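Local coordinates for protein Cas13d (uncultured Ruminococcus sp, PDB 6IV9) that binds a CRISPR RNA guide and uses two HEPN domains in maturing that RNA and in cleaving target RNA, at residues M70-F75 with S103-G108; A58-I63 with I129-P134; I661-I666 with A685-L690. The protein carries 2 engineered substitutions. All coordinates share one frame; numbering follows the deposited sequence. Where two conformers were deposited one is given.

Interaction 1: residues M70-F75 with S103-G108; sequences MYITSF and SNIELG. With nucleotides of chain B.
Strands 70-75 and 105-108 run roughly antiparallel, 150° between their directions, with axes 9.2 Å apart, so that Ile72 meets Ile105 and Leu107 by side chains alone. This is the separation of two sheets packed face to face. Ile72 serves both neighbours through its branches: CG2 touches Ile105 CD1 at 3.9 Å, while CD1 reaches Leu107 CD1 at 3.8 Å. With CG1 beside the backbone N (chi1 -62°), the two methyls of Ile72 spread along the facing strand, which suits a beta-branched residue.

At the end of the strand the contact turns polar. Asn104 ND2 donates to Ser74 OG over 2.9 Å, fairly straight at 158° and close to the amide plane. Ser74 OG also hydrogen-bonds with Glu84, whose carboxylate further receives the backbone N of Asn104. Next door, Phe75 turns its ring away toward the RNA: O2 of cytidine C30 of chain B lies above the ring centre, and the C2 atom is 3.2 Å from Phe75 CE1.

The chemistry thus passes from hydrocarbon between the sheets to a buried serine whose hydroxyl is held by two partners, Asn104 and Glu84, and then to an aromatic surface suited to a nucleobase.

Interaction 2: residues A58-I63 with I129-P134; sequences AGMKSI and INTSNP. With nucleotides of chain B.
The puckered ring of Pro134 is approached at its CG corner by Ile63, whose CG2 comes within 3.6 Å of Pro134 CG. The two side chains cross at about a right angle, and Ile63 CD1 reaches round to Pro134 CD at 4.0 Å. Both methyl-bearing branches can touch one ring because CG1 stands beside the backbone N (chi1 -55°) and CG2 lies anti to it. The flat groups here are nucleobases: the adenine of A29 of chain B receives Lys61, whose NZ donates to the ring nitrogen N1 over 3.0 Å. The carbonyl O4 of U23 of chain B lies beside the same lysine, 3.1 Å from Lys61 CE. An extended lysine bent only at its last torsion (chi4 72°) is long enough to bond to the adenine while its CE lies against O4 of the uridine, and Asn79 takes a further bond from its ammonium.

The protein contact itself is apolar. Thr131 offers its methyl, CG2, to the sulfur of Met60 and to Ile63, while Ala58 CB packs on Ile129 CG1 at 4.0 Å. Gly59 closes helix 54-58 in a Schellman motif, its positive phi suiting glycine, and Lys61 with Ser62 forms a classic beta bulge opposite Thr73.

Strand 60-65 borders one antiparallel sheet beside strand 69-75, and strand 129-132 borders another beside strand 114-119. Phe117 of that last strand and Val55 of helix 54-58 fill in between them, while beyond the strand Pro134 O bonds to Arg137 of the magnesium ion site.

Interaction 3: residues I661-I666 with A685-L690; sequences IPDTQI and AKRSEL. With nucleotides of chain B.
Arg687 reaches from helix 683-696 to the start of helix 663-673, its chain extended from CG to NE, and turns the edge of its guanidinium toward Ile661 and Asp663. Arg687 NH2 sits nearly in line with the carbonyl bond of Ile661, 2.8 Å from its O (C=O...N angle 174°), although the N-H itself is bent at 144°. Arg687 NH2 also donates to Asp663 OD1 at 3.0 Å, a straighter bond that forms a salt bridge. The carboxylate does not lie flat against the guanidinium: the planes are 64° apart, and OD1 alone meets the guanidinium, firmly at NH2 and weakly at NH1.

Over one face of the guanidinium lies Ile666, whose CG1 is 3.6 Å from Arg687 NH2. The two side chains cross at about a right angle. CG2 of Ile666 meets hydrocarbon of the second helix: Arg687 CG at 4.0 Å, Lys686 CB and Leu690 CD1. A branched residue suits this place because one branch packs on the flat cation and the other on hydrocarbon. Lys686 takes its ammonium away to Met679 O and Glu667.

On the RNA side, Pro662, the N-cap residue, sets its CD 3.5 Å from N3 of U38 of chain B. Gln665 OE1 accepts only a weak bond from the ribose of U39 of chain B, and also meets Arg668.

Since Arg687 NE bonds to Leu658 O, the buried cation joins the carbonyl-rich end of helix 651-660 to the aspartate opening the next helix. Both would probably stabilise its charge.

In the fold
Interactions 1 and 2 are two parts of one meeting of sheets. Their centres are about 8 Å apart, interaction 1 is nested within the loop that interaction 2 closes, and the adjoining strands 60-65 and 69-75 carry one side of each. Against them stand the two border strands of a second sheet. The centre of interaction 3, which joins helices in another region, is about 52 Å from that of interaction 1 and about 48 Å from that of interaction 2. All three are largely buried, with Asp663 of interaction 3 an exposed member. Interaction 2 is wholly apolar across its segments, interaction 1 adds one polar bond at its end, and interaction 3 centres on a salt bridge. Each also borders RNA of chain B.

Interaction 1: residues M70-F75 with S103-G108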
loop_
_atom_site.group_PDB
_atom_site.type_symbol
_atom_site.label_atom_id
_atom_site.label_comp_id
_atom_site.label_asym_id
_atom_site.label_seq_id
_atom_site.Cartn_x
_atom_site.Cartn_y
_atom_site.Cartn_z
ATOM N N MET A 70 -26.949 22.297 11.413
ATOM C CA MET A 70 -26.123 21.087 11.609
ATOM C C MET A 70 -26.922 19.940 11.013
ATOM O O MET A 70 -28.142 19.967 11.123
ATOM C CB MET A 70 -25.872 20.765 13.081
ATOM C CG MET A 70 -24.927 21.691 13.750
ATOM S SD MET A 70 -24.575 21.175 15.413
ATOM C CE MET A 70 -26.119 21.509 16.242
ATOM N N TYR A 71 -26.242 19.017 10.357
ATOM C CA TYR A 71 -26.908 17.829 9.793
ATOM C C TYR A 71 -26.265 16.619 10.448
ATOM O O TYR A 71 -25.081 16.466 10.331
ATOM C CB TYR A 71 -26.780 17.804 8.274
ATOM C CG TYR A 71 -27.309 19.053 7.631
ATOM C CD1 TYR A 71 -26.506 20.156 7.456
ATOM C CD2 TYR A 71 -28.625 19.136 7.244
ATOM C CE1 TYR A 71 -26.995 21.311 6.884
ATOM C CE2 TYR A 71 -29.135 20.282 6.672
ATOM C CZ TYR A 71 -28.316 21.374 6.497
ATOM O OH TYR A 71 -28.822 22.502 5.941
ATOM N N ILE A 72 -27.080 15.799 11.078
ATOM C CA ILE A 72 -26.614 14.590 11.790
ATOM C C ILE A 72 -26.860 13.380 10.896
ATOM O O ILE A 72 -27.955 13.225 10.418
ATOM C CB ILE A 72 -27.367 14.482 13.121
ATOM C CG1 ILE A 72 -27.053 15.686 14.005
ATOM C CG2 ILE A 72 -27.073 13.169 13.801
ATOM C CD1 ILE A 72 -27.613 15.608 15.379
ATOM N N THR A 73 -25.838 12.560 10.695
ATOM C CA THR A 73 -26.012 11.357 9.863
ATOM C C THR A 73 -25.724 10.117 10.705
ATOM O O THR A 73 -25.040 10.213 11.694
ATOM C CB THR A 73 -25.098 11.349 8.633
ATOM O OG1 THR A 73 -23.754 11.235 9.076
ATOM C CG2 THR A 73 -25.266 12.553 7.738
ATOM N N SER A 74 -26.300 9.005 10.298
ATOM C CA SER A 74 -26.079 7.699 10.955
ATOM C C SER A 74 -25.477 6.744 9.927
ATOM O O SER A 74 -25.438 7.061 8.763
ATOM C CB SER A 74 -27.322 7.140 11.585
ATOM O OG SER A 74 -28.252 6.728 10.618
ATOM N N PHE A 75 -24.988 5.614 10.390
ATOM C CA PHE A 75 -24.359 4.685 9.438
ATOM C C PHE A 75 -25.398 3.856 8.701
ATOM O O PHE A 75 -26.222 3.212 9.300
ATOM C CB PHE A 75 -23.426 3.723 10.164
ATOM C CG PHE A 75 -22.247 4.383 10.814
ATOM C CD1 PHE A 75 -21.104 4.655 10.096
ATOM C CD2 PHE A 75 -22.278 4.707 12.152
ATOM C CE1 PHE A 75 -20.016 5.249 10.704
ATOM C CE2 PHE A 75 -21.187 5.297 12.760
ATOM C CZ PHE A 75 -20.063 5.572 12.029
ATOM N N SER A 103 -34.429 5.245 10.105
ATOM C CA SER A 103 -33.771 5.904 11.261
ATOM C C SER A 103 -33.032 4.923 12.173
ATOM O O SER A 103 -33.590 3.909 12.514
ATOM C CB SER A 103 -34.728 6.762 12.020
ATOM O OG SER A 103 -34.041 7.522 12.979
ATOM N N ASN A 104 -31.814 5.294 12.568
ATOM C CA ASN A 104 -30.955 4.460 13.440
ATOM C C ASN A 104 -30.738 5.104 14.807
ATOM O O ASN A 104 -30.291 4.419 15.700
ATOM C CB ASN A 104 -29.603 4.233 12.778
ATOM C CG ASN A 104 -29.780 3.475 11.490
ATOM O OD1 ASN A 104 -30.466 2.474 11.474
ATOM N ND2 ASN A 104 -29.210 3.970 10.415
ATOM N N ILE A 105 -31.020 6.389 14.929
ATOM C CA ILE A 105 -30.773 7.077 16.213
ATOM C C ILE A 105 -31.937 8.003 16.526
ATOM O O ILE A 105 -32.574 8.469 15.610
ATOM C CB ILE A 105 -29.447 7.839 16.157
ATOM C CG1 ILE A 105 -29.417 8.814 14.987
ATOM C CG2 ILE A 105 -28.282 6.872 16.122
ATOM C CD1 ILE A 105 -28.186 9.662 14.935
ATOM N N GLU A 106 -32.159 8.230 17.814
ATOM C CA GLU A 106 -33.229 9.123 18.307
ATOM C C GLU A 106 -32.538 10.332 18.920
ATOM O O GLU A 106 -31.688 10.145 19.753
ATOM C CB GLU A 106 -34.067 8.388 19.347
ATOM C CG GLU A 106 -35.071 9.266 20.039
ATOM C CD GLU A 106 -36.493 8.748 19.999
ATOM O OE1 GLU A 106 -36.677 7.526 20.030
ATOM O OE2 GLU A 106 -37.411 9.571 19.946
ATOM N N LEU A 107 -32.873 11.521 18.452
ATOM C CA LEU A 107 -32.240 12.726 19.003
ATOM C C LEU A 107 -33.000 13.172 20.247
ATOM O O LEU A 107 -34.206 13.268 20.205
ATOM C CB LEU A 107 -32.228 13.824 17.943
ATOM C CG LEU A 107 -31.231 14.953 18.166
ATOM C CD1 LEU A 107 -29.830 14.413 18.276
ATOM C CD2 LEU A 107 -31.311 15.978 17.054
ATOM N N GLY A 108 -32.265 13.417 21.310
ATOM C CA GLY A 108 -32.850 13.917 22.553
ATOM C C GLY A 108 -32.675 15.416 22.626
ATOM O O GLY A 108 -32.889 16.083 21.633
ATOM P P C B 30 -12.226 3.984 13.195
ATOM O OP1 C B 30 -11.549 3.299 14.264
ATOM O OP2 C B 30 -11.898 3.730 11.781
ATOM O "O5'" C B 30 -13.785 3.684 13.228
ATOM C "C5'" C B 30 -14.497 3.651 14.471
ATOM C "C4'" C B 30 -15.825 2.967 14.271
ATOM O "O4'" C B 30 -16.661 3.716 13.353
ATOM C "C3'" C B 30 -15.849 1.572 13.688
ATOM O "O3'" C B 30 -15.422 0.616 14.640
ATOM C "C2'" C B 30 -17.337 1.440 13.349
ATOM O "O2'" C B 30 -18.133 1.119 14.484
ATOM C "C1'" C B 30 -17.640 2.846 12.833
ATOM N N1 C B 30 -17.637 2.948 11.370
ATOM C C2 C B 30 -18.716 2.366 10.726
ATOM O O2 C B 30 -19.593 1.825 11.418
ATOM N N3 C B 30 -18.781 2.405 9.377
ATOM C C4 C B 30 -17.855 3.070 8.683
ATOM N N4 C B 30 -18.027 3.174 7.376
ATOM C C5 C B 30 -16.755 3.719 9.323
ATOM C C6 C B 30 -16.732 3.694 10.667
ATOM P P A B 29 -9.250 8.261 10.015
ATOM O OP1 A B 29 -9.385 7.541 8.798
ATOM O OP2 A B 29 -9.408 9.734 10.088
ATOM O "O5'" A B 29 -10.283 7.551 11.000
ATOM C "C5'" A B 29 -10.316 7.913 12.383
ATOM C "C4'" A B 29 -11.747 7.851 12.854
ATOM O "O4'" A B 29 -12.508 8.809 12.074
ATOM C "C3'" A B 29 -12.457 6.533 12.588
ATOM O "O3'" A B 29 -12.065 5.524 13.526
ATOM C "C2'" A B 29 -13.913 6.984 12.673
ATOM O "O2'" A B 29 -14.321 7.168 14.026
ATOM C "C1'" A B 29 -13.834 8.340 11.945
ATOM N N9 A B 29 -14.105 8.209 10.546
ATOM C C8 A B 29 -13.225 8.062 9.501
ATOM N N7 A B 29 -13.809 7.791 8.367
ATOM C C5 A B 29 -15.155 7.728 8.686
ATOM C C6 A B 29 -16.291 7.424 7.928
ATOM N N6 A B 29 -16.262 7.166 6.623
ATOM N N1 A B 29 -17.490 7.428 8.560
ATOM C C2 A B 29 -17.521 7.707 9.863
ATOM N N3 A B 29 -16.517 7.982 10.685
ATOM C C4 A B 29 -15.344 7.939 10.032
#

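Interaction 2: residues A58-I63 with I129-P134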
loop_
_atom_site.group_PDB
_atom_site.type_symbol
_atom_site.label_atom_id
_atom_site.label_comp_id
_atom_site.label_asym_id
_atom_site.label_seq_id
_atom_site.Cartn_x
_atom_site.Cartn_y
_atom_site.Cartn_z
ATOM N N ALA A 58 -22.830 3.798 18.837
ATOM C CA ALA A 58 -24.286 4.046 18.960
ATOM C C ALA A 58 -24.930 4.306 17.594
ATOM O O ALA A 58 -26.128 4.175 17.495
ATOM C CB ALA A 58 -24.556 5.157 19.934
ATOM N N GLY A 59 -24.142 4.696 16.594
ATOM C CA GLY A 59 -24.672 4.916 15.238
ATOM C C GLY A 59 -24.538 6.324 14.671
ATOM O O GLY A 59 -24.910 6.477 13.536
ATOM N N MET A 60 -23.972 7.289 15.396
ATOM C CA MET A 60 -23.835 8.653 14.830
ATOM C C MET A 60 -22.564 8.716 13.983
ATOM O O MET A 60 -21.504 8.610 14.538
ATOM C CB MET A 60 -23.753 9.726 15.911
ATOM C CG MET A 60 -23.703 11.113 15.331
ATOM S SD MET A 60 -23.876 12.390 16.568
ATOM C CE MET A 60 -25.614 12.257 16.953
ATOM N N LYS A 61 -22.737 8.768 12.672
ATOM C CA LYS A 61 -21.628 8.825 11.692
ATOM C C LYS A 61 -20.948 10.191 11.637
ATOM O O LYS A 61 -19.749 10.230 11.660
ATOM C CB LYS A 61 -22.181 8.533 10.305
ATOM C CG LYS A 61 -21.169 8.441 9.184
ATOM C CD LYS A 61 -21.823 7.968 7.922
ATOM C CE LYS A 61 -20.928 8.045 6.715
ATOM N NZ LYS A 61 -19.879 7.020 6.783
ATOM N N SER A 62 -21.734 11.251 11.521
ATOM C CA SER A 62 -21.106 12.578 11.427
ATOM C C SER A 62 -22.081 13.701 11.782
ATOM O O SER A 62 -23.262 13.509 11.666
ATOM C CB SER A 62 -20.576 12.713 10.035
ATOM O OG SER A 62 -20.580 14.033 9.600
ATOM N N ILE A 63 -21.543 14.807 12.266
ATOM C CA ILE A 63 -22.354 16.039 12.431
ATOM C C ILE A 63 -21.759 17.058 11.460
ATOM O O ILE A 63 -20.691 17.546 11.716
ATOM C CB ILE A 63 -22.338 16.566 13.869
ATOM C CG1 ILE A 63 -22.768 15.495 14.865
ATOM C CG2 ILE A 63 -23.203 17.803 13.958
ATOM C CD1 ILE A 63 -22.786 15.969 16.279
ATOM N N ILE A 129 -26.607 8.862 25.116
ATOM C CA ILE A 129 -25.193 9.203 24.809
ATOM C C ILE A 129 -25.098 10.719 24.703
ATOM O O ILE A 129 -25.918 11.288 24.045
ATOM C CB ILE A 129 -24.744 8.559 23.490
ATOM C CG1 ILE A 129 -24.956 7.050 23.477
ATOM C CG2 ILE A 129 -23.307 8.919 23.209
ATOM C CD1 ILE A 129 -24.142 6.354 24.497
ATOM N N ASN A 130 -24.123 11.313 25.362
ATOM C CA ASN A 130 -23.941 12.776 25.290
ATOM C C ASN A 130 -22.681 13.054 24.476
ATOM O O ASN A 130 -21.676 12.448 24.747
ATOM C CB ASN A 130 -23.844 13.411 26.670
ATOM C CG ASN A 130 -25.061 13.118 27.511
ATOM O OD1 ASN A 130 -26.141 13.603 27.229
ATOM N ND2 ASN A 130 -24.891 12.287 28.514
ATOM N N THR A 131 -22.791 13.946 23.504
ATOM C CA THR A 131 -21.660 14.352 22.644
ATOM C C THR A 131 -21.617 15.880 22.615
ATOM O O THR A 131 -22.650 16.494 22.843
ATOM C CB THR A 131 -21.776 13.703 21.263
ATOM O OG1 THR A 131 -20.515 13.824 20.620
ATOM C CG2 THR A 131 -22.816 14.338 20.381
ATOM N N SER A 132 -20.439 16.450 22.411
ATOM C CA SER A 132 -20.309 17.922 22.349
ATOM C C SER A 132 -21.057 18.465 21.144
ATOM O O SER A 132 -21.029 17.837 20.119
ATOM C CB SER A 132 -18.890 18.344 22.213
ATOM O OG SER A 132 -18.085 17.702 23.148
ATOM N N ASN A 133 -21.704 19.603 21.317
ATOM C CA ASN A 133 -22.280 20.276 20.141
ATOM C C ASN A 133 -21.032 20.817 19.436
ATOM O O ASN A 133 -20.324 21.581 20.037
ATOM C CB ASN A 133 -23.232 21.379 20.584
ATOM C CG ASN A 133 -23.773 22.201 19.446
ATOM O OD1 ASN A 133 -23.160 22.289 18.407
ATOM N ND2 ASN A 133 -24.918 22.813 19.653
ATOM N N PRO A 134 -20.754 20.467 18.172
ATOM C CA PRO A 134 -19.521 20.871 17.501
ATOM C C PRO A 134 -19.351 22.378 17.280
ATOM O O PRO A 134 -18.281 22.797 17.039
ATOM C CB PRO A 134 -19.514 20.108 16.178
ATOM C CG PRO A 134 -20.928 19.705 15.965
ATOM C CD PRO A 134 -21.584 19.662 17.326
ATOM P P A B 29 -9.250 8.261 10.015
ATOM O OP1 A B 29 -9.385 7.541 8.798
ATOM O OP2 A B 29 -9.408 9.734 10.088
ATOM O "O5'" A B 29 -10.283 7.551 11.000
ATOM C "C5'" A B 29 -10.316 7.913 12.383
ATOM C "C4'" A B 29 -11.747 7.851 12.854
ATOM O "O4'" A B 29 -12.508 8.809 12.074
ATOM C "C3'" A B 29 -12.457 6.533 12.588
ATOM O "O3'" A B 29 -12.065 5.524 13.526
ATOM C "C2'" A B 29 -13.913 6.984 12.673
ATOM O "O2'" A B 29 -14.321 7.168 14.026
ATOM C "C1'" A B 29 -13.834 8.340 11.945
ATOM N N9 A B 29 -14.105 8.209 10.546
ATOM C C8 A B 29 -13.225 8.062 9.501
ATOM N N7 A B 29 -13.809 7.791 8.367
ATOM C C5 A B 29 -15.155 7.728 8.686
ATOM C C6 A B 29 -16.291 7.424 7.928
ATOM N N6 A B 29 -16.262 7.166 6.623
ATOM N N1 A B 29 -17.490 7.428 8.560
ATOM C C2 A B 29 -17.521 7.707 9.863
ATOM N N3 A B 29 -16.517 7.982 10.685
ATOM C C4 A B 29 -15.344 7.939 10.032
ATOM P P U B 23 -15.289 12.679 12.790
ATOM O OP1 U B 23 -16.534 13.169 12.174
ATOM O OP2 U B 23 -15.174 11.326 13.294
ATOM O "O5'" U B 23 -14.173 12.875 11.659
ATOM C "C5'" U B 23 -12.898 12.191 11.688
ATOM C "C4'" U B 23 -12.359 12.120 10.259
ATOM O "O4'" U B 23 -13.221 11.209 9.531
ATOM C "C3'" U B 23 -12.448 13.450 9.493
ATOM O "O3'" U B 23 -11.306 13.621 8.682
ATOM C "C2'" U B 23 -13.671 13.287 8.626
ATOM O "O2'" U B 23 -13.710 14.145 7.485
ATOM C "C1'" U B 23 -13.632 11.789 8.309
ATOM N N1 U B 23 -14.977 11.295 7.979
ATOM C C2 U B 23 -15.224 10.858 6.689
ATOM O O2 U B 23 -14.380 10.839 5.833
ATOM N N3 U B 23 -16.523 10.490 6.442
ATOM C C4 U B 23 -17.569 10.525 7.304
ATOM O O4 U B 23 -18.684 10.183 6.914
ATOM C C5 U B 23 -17.236 10.962 8.627
ATOM C C6 U B 23 -15.981 11.312 8.911
ATOM P P G B 6 -12.940 23.907 23.906
ATOM O OP1 G B 6 -13.499 25.253 23.900
ATOM O OP2 G B 6 -11.870 23.582 24.795
ATOM O "O5'" G B 6 -14.038 22.847 24.300
ATOM C "C5'" G B 6 -15.368 22.898 23.772
ATOM C "C4'" G B 6 -16.225 21.824 24.382
ATOM O "O4'" G B 6 -15.668 20.514 24.071
ATOM C "C3'" G B 6 -16.306 21.824 25.925
ATOM O "O3'" G B 6 -17.311 22.710 26.377
ATOM C "C2'" G B 6 -16.704 20.389 26.216
ATOM O "O2'" G B 6 -18.084 20.159 25.947
ATOM C "C1'" G B 6 -15.831 19.649 25.202
ATOM N N9 G B 6 -14.506 19.286 25.691
ATOM C C8 G B 6 -13.322 19.943 25.488
ATOM N N7 G B 6 -12.304 19.337 26.026
ATOM C C5 G B 6 -12.854 18.219 26.629
ATOM C C6 G B 6 -12.249 17.211 27.411
ATOM O O6 G B 6 -11.063 17.048 27.656
ATOM N N1 G B 6 -13.187 16.303 27.885
ATOM C C2 G B 6 -14.531 16.412 27.722
ATOM N N2 G B 6 -15.272 15.454 28.288
ATOM N N3 G B 6 -15.112 17.333 26.974
ATOM C C4 G B 6 -14.215 18.190 26.455
#

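Interaction 3: residues I661-I666 with A685-L690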
loop_
_atom_site.group_PDB
_atom_site.type_symbol
_atom_site.label_atom_id
_atom_site.label_comp_id
_atom_site.label_asym_id
_atom_site.label_seq_id
_atom_site.Cartn_x
_atom_site.Cartn_y
_atom_site.Cartn_z
ATOM N N ILE A 661 9.855 -12.321 15.007
ATOM C CA ILE A 661 9.031 -13.463 14.544
ATOM C C ILE A 661 8.459 -14.174 15.766
ATOM O O ILE A 661 9.205 -14.426 16.690
ATOM C CB ILE A 661 9.841 -14.379 13.611
ATOM C CG1 ILE A 661 10.281 -13.609 12.368
ATOM C CG2 ILE A 661 9.059 -15.620 13.249
ATOM C CD1 ILE A 661 11.131 -14.403 11.443
ATOM N N PRO A 662 7.173 -14.560 15.758
ATOM C CA PRO A 662 6.558 -15.227 16.892
ATOM C C PRO A 662 7.281 -16.539 17.218
ATOM O O PRO A 662 7.772 -17.168 16.355
ATOM C CB PRO A 662 5.134 -15.515 16.419
ATOM C CG PRO A 662 4.891 -14.484 15.365
ATOM C CD PRO A 662 6.226 -14.306 14.690
ATOM N N ASP A 663 7.278 -16.901 18.498
ATOM C CA ASP A 663 7.997 -18.090 19.012
ATOM C C ASP A 663 7.486 -19.349 18.317
ATOM O O ASP A 663 8.305 -20.169 17.973
ATOM C CB ASP A 663 7.810 -18.248 20.519
ATOM C CG ASP A 663 8.384 -17.129 21.361
ATOM O OD1 ASP A 663 9.257 -16.427 20.885
ATOM O OD2 ASP A 663 7.950 -17.004 22.500
ATOM N N THR A 664 6.184 -19.468 18.090
ATOM C CA THR A 664 5.672 -20.684 17.415
ATOM C C THR A 664 6.284 -20.793 16.013
ATOM O O THR A 664 6.592 -21.879 15.613
ATOM C CB THR A 664 4.141 -20.705 17.366
ATOM O OG1 THR A 664 3.738 -19.570 16.613
ATOM C CG2 THR A 664 3.514 -20.630 18.736
ATOM N N GLN A 665 6.407 -19.688 15.295
ATOM C CA GLN A 665 7.027 -19.703 13.949
ATOM C C GLN A 665 8.521 -20.047 14.028
ATOM O O GLN A 665 8.986 -20.780 13.192
ATOM C CB GLN A 665 6.708 -18.426 13.184
ATOM C CG GLN A 665 7.006 -18.543 11.700
ATOM C CD GLN A 665 6.577 -19.838 11.052
ATOM O OE1 GLN A 665 5.436 -20.261 11.175
ATOM N NE2 GLN A 665 7.487 -20.468 10.335
ATOM N N ILE A 666 9.231 -19.525 15.018
ATOM C CA ILE A 666 10.680 -19.835 15.156
ATOM C C ILE A 666 10.842 -21.352 15.348
ATOM O O ILE A 666 11.726 -21.920 14.756
ATOM C CB ILE A 666 11.299 -19.031 16.310
ATOM C CG1 ILE A 666 11.385 -17.547 15.970
ATOM C CG2 ILE A 666 12.650 -19.590 16.705
ATOM C CD1 ILE A 666 12.163 -17.250 14.731
ATOM N N ALA A 685 18.443 -19.661 21.743
ATOM C CA ALA A 685 19.425 -20.556 21.104
ATOM C C ALA A 685 18.947 -20.907 19.691
ATOM O O ALA A 685 19.749 -20.918 18.804
ATOM C CB ALA A 685 19.615 -21.790 21.937
ATOM N N LYS A 686 17.666 -21.194 19.534
ATOM C CA LYS A 686 17.102 -21.536 18.209
ATOM C C LYS A 686 17.240 -20.336 17.268
ATOM O O LYS A 686 17.661 -20.529 16.157
ATOM C CB LYS A 686 15.649 -21.975 18.373
ATOM C CG LYS A 686 15.459 -23.249 19.173
ATOM C CD LYS A 686 14.053 -23.724 19.198
ATOM C CE LYS A 686 13.963 -25.144 19.693
ATOM N NZ LYS A 686 13.169 -25.243 20.923
ATOM N N ARG A 687 16.934 -19.137 17.744
ATOM C CA ARG A 687 17.094 -17.932 16.895
ATOM C C ARG A 687 18.576 -17.781 16.549
ATOM O O ARG A 687 18.877 -17.530 15.410
ATOM C CB ARG A 687 16.568 -16.687 17.606
ATOM C CG ARG A 687 15.055 -16.610 17.722
ATOM C CD ARG A 687 14.566 -15.268 18.229
ATOM N NE ARG A 687 13.144 -15.045 18.091
ATOM C CZ ARG A 687 12.227 -15.386 18.970
ATOM N NH1 ARG A 687 12.573 -15.872 20.139
ATOM N NH2 ARG A 687 10.956 -15.247 18.676
ATOM N N SER A 688 19.448 -17.972 17.539
ATOM C CA SER A 688 20.909 -17.831 17.343
ATOM C C SER A 688 21.362 -18.840 16.300
ATOM O O SER A 688 22.131 -18.486 15.440
ATOM C CB SER A 688 21.661 -18.004 18.621
ATOM O OG SER A 688 21.386 -16.938 19.484
ATOM N N GLU A 689 20.901 -20.075 16.429
ATOM C CA GLU A 689 21.124 -21.125 15.316
ATOM C C GLU A 689 20.689 -20.838 13.843
ATOM O O GLU A 689 21.460 -20.980 12.939
ATOM C CB GLU A 689 20.596 -22.474 15.806
ATOM C CG GLU A 689 21.359 -23.671 15.271
ATOM C CD GLU A 689 21.039 -25.003 15.939
ATOM O OE1 GLU A 689 20.646 -25.005 17.120
ATOM O OE2 GLU A 689 21.189 -26.039 15.281
ATOM N N LEU A 690 19.518 -20.226 13.733
ATOM C CA LEU A 690 18.967 -19.795 12.430
ATOM C C LEU A 690 19.821 -18.634 11.910
ATOM O O LEU A 690 20.088 -18.602 10.740
ATOM C CB LEU A 690 17.497 -19.426 12.611
ATOM C CG LEU A 690 16.596 -20.597 12.969
ATOM C CD1 LEU A 690 15.205 -20.141 13.333
ATOM C CD2 LEU A 690 16.559 -21.599 11.849
ATOM P P U B 39 5.583 -16.662 5.923
ATOM O OP1 U B 39 6.440 -17.409 5.030
ATOM O OP2 U B 39 4.644 -15.684 5.304
ATOM O "O5'" U B 39 4.729 -17.501 6.947
ATOM C "C5'" U B 39 5.268 -18.697 7.535
ATOM C "C4'" U B 39 4.254 -19.270 8.498
ATOM O "O4'" U B 39 3.872 -18.262 9.477
ATOM C "C3'" U B 39 2.925 -19.679 7.896
ATOM O "O3'" U B 39 3.073 -20.885 7.182
ATOM C "C2'" U B 39 2.028 -19.703 9.133
ATOM O "O2'" U B 39 2.187 -20.750 10.068
ATOM C "C1'" U B 39 2.506 -18.441 9.841
ATOM N N1 U B 39 1.770 -17.233 9.448
ATOM C C2 U B 39 0.486 -17.074 9.939
ATOM O O2 U B 39 -0.061 -17.909 10.639
ATOM N N3 U B 39 -0.136 -15.910 9.555
ATOM C C4 U B 39 0.385 -14.909 8.756
ATOM O O4 U B 39 -0.292 -13.916 8.506
ATOM C C5 U B 39 1.715 -15.150 8.291
ATOM C C6 U B 39 2.347 -16.275 8.644
ATOM P P U B 38 4.869 -10.550 5.709
ATOM O OP1 U B 38 5.625 -9.363 5.474
ATOM O OP2 U B 38 4.148 -11.227 4.662
ATOM O "O5'" U B 38 5.919 -11.564 6.339
ATOM C "C5'" U B 38 5.546 -12.875 6.535
ATOM C "C4'" U B 38 6.533 -13.542 7.469
ATOM O "O4'" U B 38 6.581 -12.788 8.702
ATOM C "C3'" U B 38 6.062 -14.923 7.877
ATOM O "O3'" U B 38 6.569 -15.847 6.909
ATOM C "C2'" U B 38 6.685 -15.101 9.261
ATOM O "O2'" U B 38 8.051 -15.442 9.192
ATOM C "C1'" U B 38 6.625 -13.681 9.803
ATOM N N1 U B 38 5.466 -13.436 10.666
ATOM C C2 U B 38 5.636 -12.512 11.684
ATOM O O2 U B 38 6.698 -11.926 11.871
ATOM N N3 U B 38 4.514 -12.283 12.451
ATOM C C4 U B 38 3.255 -12.862 12.290
ATOM O O4 U B 38 2.327 -12.550 13.054
ATOM C C5 U B 38 3.155 -13.767 11.173
ATOM C C6 U B 38 4.242 -14.017 10.421
#